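Local coordinates for uncharacterized protein ScGH5_18 (Streptomyces cattleya, PDB 7LR8), which probably hydrolyses the beta-mannosyl linkage of Man-beta-1,4-GlcNAc, a product of N-glycan breakdown, as a family GH5 glycoside hydrolase, at residues B[175-180]-B[207-212]; B[116-121]-B[155-160]; B[200-205]-B[219-224]. The protein carries 1 engineered substitution. All blocks are in the same frame, centred on the assembly; numbering follows the deposited sequence.

In the fold
The three contacts lie in one (beta/alpha)8 barrel, the fold of GH5 enzymes, along the run from the loop before helix 122-139 to strand 221-225. Contact 2 closes first along the chain. Contacts 1 and 3 follow and interlock, because 207-212 lies between 200-205 and 219-224. The centre of contact 1 is about 11 Å from those of contacts 2 and 3, which are about 16 Å apart. H207 and N155 join contacts 1 and 2, and P211 packs on W202 between contacts 1 and 3. Together they join helix 170-187, the loops after strands 145-152 and 194-196, and strand 221-225 on one side of the barrel; contacts 2 and 3 come nearest the sugar pocket.

Contact 1 of 3, residues B[175-180]-B[207-212]; sequences DWLRRM and HPFTPA. With AE3 (2-(2-ethoxyethoxy)ethanol), chain F.
L177 and F209 have the nearest CA atoms across the contact, 9.7 Å apart, so segment 175-180 of helix 170-187 and the loop 207-210 meet through side chains alone. F209 is the bridge. Its ring reaches across to the helix with one corner, and L177 meets that corner at the ring edge. CG of L177 lies 3.9 Å from CE2 of F209, and both methyls pack against the same ring carbon. CD2 of L177 sits in the plane of the F209 ring. The leucine has CG anti to the carbonyl carbon (chi1 -75°), which sends its branch toward the ring. W176 adds a looser touch, with CE3 4.4 Å from CZ of F209. The indole is held from other sides. CG of M180, one turn on, lies over one face of it, and NE1 is hydrogen-bonded to Q128. F119 meets it edge-to-face. In the (beta/alpha)8 barrel this joins helix 170-187, which follows strand 145-152, to the loop segment ahead of helix 211-216. T210 is the N-cap of that helix, and its OG1 accepts from the backbone N of H213. On the helix, R179 points elsewhere, to a bound 2-(2-ethoxyethoxy)ethanol. Its chain is extended from CG to NE, and NH1 donates to O4 of the ligand over 3.0 Å at 154°. O4 lies near the guanidinium plane, at its edge.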
# COMPACT_ATOMS: atom_id res chain seq x y z
N ASP B 175 -25.48 -4.52 3.84
CA ASP B 175 -25.12 -5.16 5.10
C ASP B 175 -23.79 -4.63 5.63
O ASP B 175 -23.64 -4.38 6.83
CB ASP B 175 -25.07 -6.68 4.94
CG ASP B 175 -26.45 -7.32 4.85
OD1 ASP B 175 -27.43 -6.70 5.30
OD2 ASP B 175 -26.55 -8.46 4.34
N TRP B 176 -22.80 -4.46 4.74
CA TRP B 176 -21.50 -3.93 5.13
C TRP B 176 -21.63 -2.51 5.67
O TRP B 176 -21.07 -2.18 6.72
CB TRP B 176 -20.55 -3.96 3.94
CG TRP B 176 -19.17 -3.47 4.24
CD1 TRP B 176 -18.16 -4.17 4.85
CD2 TRP B 176 -18.65 -2.17 3.96
NE1 TRP B 176 -17.04 -3.38 4.95
CE2 TRP B 176 -17.31 -2.15 4.41
CE3 TRP B 176 -19.19 -1.03 3.35
CZ2 TRP B 176 -16.50 -1.02 4.29
CZ3 TRP B 176 -18.37 0.10 3.22
CH2 TRP B 176 -17.05 0.10 3.68
N LEU B 177 -22.37 -1.66 4.94
CA LEU B 177 -22.57 -0.29 5.39
C LEU B 177 -23.17 -0.25 6.79
O LEU B 177 -22.73 0.51 7.65
CB LEU B 177 -23.47 0.45 4.41
CG LEU B 177 -22.88 0.87 3.06
CD1 LEU B 177 -24.01 1.48 2.22
CD2 LEU B 177 -21.77 1.87 3.28
N ARG B 178 -24.21 -1.06 7.03
CA ARG B 178 -24.85 -1.05 8.34
C ARG B 178 -23.89 -1.49 9.43
O ARG B 178 -23.90 -0.94 10.54
CB ARG B 178 -26.09 -1.95 8.33
CG ARG B 178 -27.34 -1.21 7.86
CD ARG B 178 -28.55 -2.12 7.82
NE ARG B 178 -28.51 -3.00 6.66
CZ ARG B 178 -29.12 -2.75 5.51
NH1 ARG B 178 -29.03 -3.61 4.50
NH2 ARG B 178 -29.83 -1.64 5.36
N ARG B 179 -23.04 -2.47 9.13
CA ARG B 179 -22.05 -2.92 10.11
C ARG B 179 -21.03 -1.82 10.39
O ARG B 179 -20.66 -1.59 11.54
CB ARG B 179 -21.37 -4.18 9.62
CG ARG B 179 -20.34 -4.72 10.58
CD ARG B 179 -20.17 -6.20 10.39
NE ARG B 179 -19.21 -6.72 11.34
CZ ARG B 179 -18.54 -7.86 11.18
NH1 ARG B 179 -18.76 -8.60 10.10
NH2 ARG B 179 -17.67 -8.25 12.11
N MET B 180 -20.55 -1.15 9.34
CA MET B 180 -19.61 -0.05 9.53
C MET B 180 -20.23 1.07 10.36
O MET B 180 -19.61 1.58 11.29
CB MET B 180 -19.13 0.49 8.18
CG MET B 180 -18.31 -0.51 7.35
SD MET B 180 -16.81 -1.08 8.21
CE MET B 180 -17.34 -2.70 8.73
N HIS B 207 -24.27 -1.06 -10.66
CA HIS B 207 -23.33 -0.73 -9.59
C HIS B 207 -23.89 -1.19 -8.24
O HIS B 207 -25.07 -0.98 -7.97
CB HIS B 207 -23.06 0.78 -9.59
CG HIS B 207 -22.00 1.22 -8.63
ND1 HIS B 207 -20.67 0.90 -8.80
CD2 HIS B 207 -22.07 1.97 -7.50
CE1 HIS B 207 -19.96 1.44 -7.82
NE2 HIS B 207 -20.79 2.07 -7.01
N PRO B 208 -23.08 -1.83 -7.40
CA PRO B 208 -23.64 -2.49 -6.20
C PRO B 208 -24.14 -1.53 -5.15
O PRO B 208 -25.01 -1.90 -4.35
CB PRO B 208 -22.45 -3.31 -5.66
CG PRO B 208 -21.49 -3.41 -6.78
CD PRO B 208 -21.66 -2.15 -7.59
N PHE B 209 -23.59 -0.32 -5.09
CA PHE B 209 -24.04 0.68 -4.15
C PHE B 209 -25.14 1.48 -4.82
O PHE B 209 -24.96 1.97 -5.94
CB PHE B 209 -22.88 1.57 -3.71
CG PHE B 209 -21.95 0.92 -2.70
CD1 PHE B 209 -20.98 0.01 -3.12
CD2 PHE B 209 -22.05 1.22 -1.35
CE1 PHE B 209 -20.12 -0.59 -2.18
CE2 PHE B 209 -21.20 0.62 -0.41
CZ PHE B 209 -20.24 -0.29 -0.83
N THR B 210 -26.30 1.55 -4.17
CA THR B 210 -27.51 2.02 -4.83
C THR B 210 -27.94 3.39 -4.31
O THR B 210 -27.47 3.86 -3.26
CB THR B 210 -28.66 1.03 -4.61
OG1 THR B 210 -29.03 1.01 -3.23
CG2 THR B 210 -28.25 -0.39 -5.05
N PRO B 211 -28.84 4.07 -5.03
CA PRO B 211 -29.43 5.30 -4.46
C PRO B 211 -30.13 5.04 -3.14
O PRO B 211 -30.07 5.88 -2.23
CB PRO B 211 -30.41 5.75 -5.55
CG PRO B 211 -29.90 5.12 -6.82
CD PRO B 211 -29.31 3.81 -6.40
N ALA B 212 -30.79 3.90 -3.01
CA ALA B 212 -31.45 3.58 -1.75
C ALA B 212 -30.45 3.49 -0.60
O ALA B 212 -30.74 3.96 0.51
CB ALA B 212 -32.23 2.28 -1.89
C1 AE3 F . -21.56 -12.20 11.03
C2 AE3 F . -20.92 -13.05 9.94
O2 AE3 F . -19.56 -12.73 9.83
C3 AE3 F . -19.11 -12.64 8.51
C4 AE3 F . -18.79 -11.18 8.19
O3 AE3 F . -18.96 -10.94 6.83
C5 AE3 F . -18.61 -9.65 6.42
C6 AE3 F . -19.86 -8.78 6.27
O4 AE3 F . -20.16 -8.17 7.49

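Contact 2 of 3, residues B[116-121]-B[155-160]. With AE3 (2-(2-ethoxyethoxy)ethanol), chain F.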
# COMPACT_ATOMS: atom_id res chain seq x y z
N ARG B 116 -8.24 -10.20 0.38
CA ARG B 116 -9.47 -10.53 1.09
C ARG B 116 -10.45 -9.41 0.84
O ARG B 116 -10.13 -8.25 1.06
CB ARG B 116 -9.22 -10.71 2.60
CG ARG B 116 -8.45 -11.97 2.94
CD ARG B 116 -8.16 -12.06 4.43
NE ARG B 116 -7.12 -11.14 4.87
CZ ARG B 116 -6.65 -11.09 6.11
NH1 ARG B 116 -7.15 -11.92 7.05
NH2 ARG B 116 -5.68 -10.24 6.42
N ASN B 117 -11.64 -9.78 0.35
CA ASN B 117 -12.63 -8.81 -0.13
C ASN B 117 -12.94 -7.76 0.94
O ASN B 117 -13.27 -8.11 2.08
CB ASN B 117 -13.88 -9.58 -0.56
CG ASN B 117 -14.93 -8.72 -1.26
OD1 ASN B 117 -15.38 -7.74 -0.70
ND2 ASN B 117 -15.33 -9.11 -2.47
N LEU B 118 -12.85 -6.47 0.56
CA LEU B 118 -13.00 -5.37 1.50
C LEU B 118 -14.39 -5.33 2.11
O LEU B 118 -14.57 -4.78 3.21
CB LEU B 118 -12.74 -4.02 0.81
CG LEU B 118 -11.31 -3.73 0.40
CD1 LEU B 118 -11.26 -2.31 -0.21
CD2 LEU B 118 -10.36 -3.86 1.59
N PHE B 119 -15.38 -5.89 1.42
CA PHE B 119 -16.76 -5.78 1.85
C PHE B 119 -17.32 -7.06 2.47
O PHE B 119 -18.33 -6.97 3.17
CB PHE B 119 -17.64 -5.39 0.67
CG PHE B 119 -17.18 -4.15 -0.03
CD1 PHE B 119 -17.39 -2.91 0.54
CD2 PHE B 119 -16.53 -4.22 -1.26
CE1 PHE B 119 -16.97 -1.75 -0.09
CE2 PHE B 119 -16.11 -3.06 -1.91
CZ PHE B 119 -16.33 -1.83 -1.32
N THR B 120 -16.70 -8.22 2.25
CA THR B 120 -17.25 -9.49 2.71
C THR B 120 -16.31 -10.35 3.54
O THR B 120 -16.80 -11.30 4.19
CB THR B 120 -17.73 -10.36 1.52
OG1 THR B 120 -16.60 -10.76 0.73
CG2 THR B 120 -18.74 -9.59 0.66
N ASP B 121 -15.00 -10.12 3.53
CA ASP B 121 -14.12 -11.01 4.27
C ASP B 121 -14.34 -10.84 5.77
O ASP B 121 -14.24 -9.73 6.28
CB ASP B 121 -12.65 -10.76 3.97
CG ASP B 121 -11.75 -11.71 4.74
OD1 ASP B 121 -11.52 -12.84 4.24
OD2 ASP B 121 -11.32 -11.35 5.86
N ASN B 155 -17.29 2.91 -2.52
CA ASN B 155 -17.96 2.17 -3.59
C ASN B 155 -17.11 2.06 -4.85
O ASN B 155 -17.40 1.20 -5.69
CB ASN B 155 -19.31 2.82 -3.95
CG ASN B 155 -19.20 4.24 -4.54
OD1 ASN B 155 -18.44 5.08 -4.06
ND2 ASN B 155 -19.99 4.49 -5.57
N GLN B 156 -16.08 2.90 -5.03
CA GLN B 156 -15.28 2.77 -6.25
C GLN B 156 -14.46 1.49 -6.27
O GLN B 156 -13.95 1.14 -7.34
CB GLN B 156 -14.38 4.00 -6.44
CG GLN B 156 -13.19 4.08 -5.47
CD GLN B 156 -11.89 3.60 -6.07
OE1 GLN B 156 -11.56 3.91 -7.21
NE2 GLN B 156 -11.14 2.82 -5.29
N PHE B 157 -14.33 0.77 -5.16
CA PHE B 157 -13.66 -0.52 -5.17
C PHE B 157 -14.57 -1.66 -5.61
O PHE B 157 -14.08 -2.79 -5.75
CB PHE B 157 -13.10 -0.85 -3.78
CG PHE B 157 -11.93 0.00 -3.37
CD1 PHE B 157 -10.65 -0.29 -3.85
CD2 PHE B 157 -12.09 1.07 -2.49
CE1 PHE B 157 -9.56 0.48 -3.48
CE2 PHE B 157 -11.01 1.86 -2.12
CZ PHE B 157 -9.74 1.55 -2.61
N SER B 158 -15.86 -1.40 -5.82
CA SER B 158 -16.86 -2.47 -5.83
C SER B 158 -17.23 -2.97 -7.22
O SER B 158 -17.93 -3.98 -7.32
CB SER B 158 -18.13 -2.02 -5.07
OG SER B 158 -18.92 -1.11 -5.82
N GLY B 159 -16.75 -2.32 -8.27
CA GLY B 159 -17.06 -2.79 -9.61
C GLY B 159 -16.45 -1.90 -10.67
O GLY B 159 -15.62 -1.04 -10.39
N HIS B 160 -16.87 -2.16 -11.90
CA HIS B 160 -16.45 -1.35 -13.04
C HIS B 160 -16.65 0.14 -12.74
O HIS B 160 -17.66 0.52 -12.12
CB HIS B 160 -17.25 -1.76 -14.28
CG HIS B 160 -16.95 -0.95 -15.50
ND1 HIS B 160 -17.57 0.25 -15.78
CD2 HIS B 160 -16.09 -1.17 -16.53
CE1 HIS B 160 -17.10 0.74 -16.91
NE2 HIS B 160 -16.20 -0.10 -17.39
C1 AE3 F . -21.56 -12.20 11.03
C2 AE3 F . -20.92 -13.05 9.94
O2 AE3 F . -19.56 -12.73 9.83
C3 AE3 F . -19.11 -12.64 8.51
C4 AE3 F . -18.79 -11.18 8.19
O3 AE3 F . -18.96 -10.94 6.83
C5 AE3 F . -18.61 -9.65 6.42
C6 AE3 F . -19.86 -8.78 6.27
O4 AE3 F . -20.16 -8.17 7.49
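The carbonyl O of N155 is gripped twice by S158, which also touches F119 across the contact. OG of S158 donates to it over 2.8 Å, in the carbonyl plane and on a lone pair. N of S158 donates to the same oxygen over 3.0 Å. The OG bond fixes the rotation of the serine hydroxyl. CE2 of F119 lies 3.9 Å from CB of S158, and the same ring carbon is 4.2 Å from CB of F157. The side chains of F119 and F157 cross at about a right angle. CD1 of L118 stands over one face of the F157 ring, 4.2 Å from the centroid and 18° off the normal, a CH-pi contact. NE2 of Q156 lies over the opposite face, so the ring is held between the two. N117 forms an Asx turn: OD1 accepts from N of F119 over 2.8 Å, in the carbonyl plane, and so sets the backbone from which the phenylalanine starts. O of T120 lies 3.3 Å from C5 of the bound 2-(2-ethoxyethoxy)ethanol. An alanine in place of F119 is likely to open a gap beside CB of S158 and F157 and to leave W176 without its edge-to-face partner. The two loops, which follow strands 103-104 and 145-152, join beside the sugar pocket, where the F157 side chain is about 4 Å from that of H99. Between the two segments the contact is apolar, but D166 OD2 and R167 O, further along the second loop, accept from L118 N and N117 ND2, so polar bonds tie the loops too.

Contact 3 of 3, residues B[200-205]-B[219-224]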
# COMPACT_ATOMS: atom_id res chain seq x y z
N ALA B 200 -21.37 6.98 -9.29
CA ALA B 200 -21.81 5.68 -9.79
C ALA B 200 -23.03 5.17 -9.03
O ALA B 200 -23.85 4.45 -9.60
CB ALA B 200 -20.68 4.66 -9.68
N ALA B 201 -23.16 5.55 -7.76
CA ALA B 201 -24.33 5.11 -6.99
C ALA B 201 -25.63 5.63 -7.59
O ALA B 201 -26.68 5.01 -7.41
CB ALA B 201 -24.20 5.55 -5.53
N TRP B 202 -25.59 6.77 -8.29
CA TRP B 202 -26.78 7.32 -8.94
C TRP B 202 -26.82 7.08 -10.44
O TRP B 202 -27.91 7.12 -11.02
CB TRP B 202 -26.88 8.84 -8.69
CG TRP B 202 -26.56 9.21 -7.28
CD1 TRP B 202 -25.34 9.58 -6.78
CD2 TRP B 202 -27.46 9.21 -6.17
NE1 TRP B 202 -25.44 9.82 -5.43
CE2 TRP B 202 -26.73 9.60 -5.04
CE3 TRP B 202 -28.82 8.92 -6.03
CZ2 TRP B 202 -27.31 9.71 -3.78
CZ3 TRP B 202 -29.39 9.04 -4.79
CH2 TRP B 202 -28.64 9.43 -3.67
N TYR B 203 -25.68 6.82 -11.08
CA TYR B 203 -25.57 6.92 -12.53
C TYR B 203 -25.27 5.61 -13.25
O TYR B 203 -25.54 5.52 -14.45
CB TYR B 203 -24.47 7.92 -12.90
CG TYR B 203 -24.78 9.39 -12.66
CD1 TYR B 203 -26.04 9.81 -12.23
CD2 TYR B 203 -23.80 10.35 -12.87
CE1 TYR B 203 -26.30 11.18 -12.03
CE2 TYR B 203 -24.06 11.69 -12.68
CZ TYR B 203 -25.30 12.11 -12.26
OH TYR B 203 -25.53 13.46 -12.08
N LEU B 204 -24.72 4.60 -12.56
CA LEU B 204 -24.18 3.40 -13.20
C LEU B 204 -25.13 2.22 -12.98
O LEU B 204 -25.30 1.76 -11.84
CB LEU B 204 -22.81 3.05 -12.63
CG LEU B 204 -21.52 3.35 -13.39
CD1 LEU B 204 -20.43 2.42 -12.91
CD2 LEU B 204 -21.73 3.21 -14.89
N ASP B 205 -25.72 1.72 -14.06
CA ASP B 205 -26.52 0.51 -13.96
C ASP B 205 -25.65 -0.62 -13.41
O ASP B 205 -24.46 -0.72 -13.73
CB ASP B 205 -27.09 0.11 -15.32
CG ASP B 205 -27.99 1.17 -15.91
OD1 ASP B 205 -28.59 1.97 -15.16
OD2 ASP B 205 -28.11 1.21 -17.15
N ALA B 219 -26.95 8.83 8.49
CA ALA B 219 -27.76 9.91 9.06
C ALA B 219 -28.26 10.92 8.03
O ALA B 219 -29.34 11.49 8.19
CB ALA B 219 -26.95 10.64 10.13
N VAL B 220 -27.46 11.20 7.00
CA VAL B 220 -27.81 12.16 5.96
C VAL B 220 -27.31 11.57 4.64
O VAL B 220 -26.46 10.68 4.62
CB VAL B 220 -27.20 13.56 6.20
CG1 VAL B 220 -27.62 14.12 7.56
CG2 VAL B 220 -25.68 13.52 6.11
N THR B 221 -27.85 12.07 3.53
CA THR B 221 -27.38 11.63 2.22
C THR B 221 -26.20 12.50 1.80
O THR B 221 -26.30 13.73 1.81
CB THR B 221 -28.48 11.73 1.16
OG1 THR B 221 -29.64 11.02 1.61
CG2 THR B 221 -28.00 11.14 -0.16
N ALA B 222 -25.09 11.87 1.43
CA ALA B 222 -23.93 12.61 0.95
C ALA B 222 -23.85 12.48 -0.57
O ALA B 222 -23.95 11.37 -1.10
CB ALA B 222 -22.65 12.10 1.60
N VAL B 223 -23.68 13.61 -1.25
CA VAL B 223 -23.45 13.61 -2.69
C VAL B 223 -22.15 14.34 -2.98
O VAL B 223 -21.78 15.31 -2.29
CB VAL B 223 -24.61 14.24 -3.49
CG1 VAL B 223 -25.87 13.38 -3.36
CG2 VAL B 223 -24.88 15.65 -3.01
N HIS B 224 -21.44 13.87 -4.01
CA HIS B 224 -20.18 14.45 -4.46
C HIS B 224 -20.36 14.85 -5.92
O HIS B 224 -20.55 13.97 -6.78
CB HIS B 224 -19.04 13.43 -4.34
CG HIS B 224 -18.78 12.95 -2.95
ND1 HIS B 224 -18.10 11.78 -2.69
CD2 HIS B 224 -19.08 13.48 -1.74
CE1 HIS B 224 -18.00 11.60 -1.39
NE2 HIS B 224 -18.59 12.62 -0.78
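W202 carries this contact, and T221 and V223 receive it. The far rim of the indole, away from its attachment, does most of the touching. CZ2 of W202 lies 4.0 Å from CG2 of T221, and the neighbouring CH2 is just as near to that methyl. CG2 comes in at the ring edge, near its plane. V223 meets the same corner of the indole from another direction. Its CG1 is 4.0 Å from CZ2 of W202 and 4.1 Å from NE1. The W202 and V223 side chains cross at about a right angle. The two methyls thus share one ring carbon. The torsions explain the choice of groups. T221 has CG2 anti to the backbone N and OG1 anti to the carbonyl carbon (chi1 -54°), so the methyl is offered to the indole while the hydroxyl is left for R262, whose NE is hydrogen-bonded to OG1. The threonine therefore serves two sides at once. W202 has CG anti to the carbonyl carbon (chi1 -43°), which carries its ring from the short helix to T221 and V223. The backbones stay apart: W202 and V223, with the nearest CA atoms, are separated by 9.5 Å. More neighbours complete the burial. P211 and S214 of helix 211-216 and A253 of helix 240-253 also pack on W202. Strand 221-225 is bonded through its backbone to strand 264-269, its neighbour in the sheet. The short helix 200-203, in the connection after strand 194-196, thus packs against the next strand of the barrel, 221-225. Such a link between successive beta-alpha units belongs to the (beta/alpha)8 barrel of GH5 enzymes, here with the side chain of W202 about 9 Å from the bound GlcNAc.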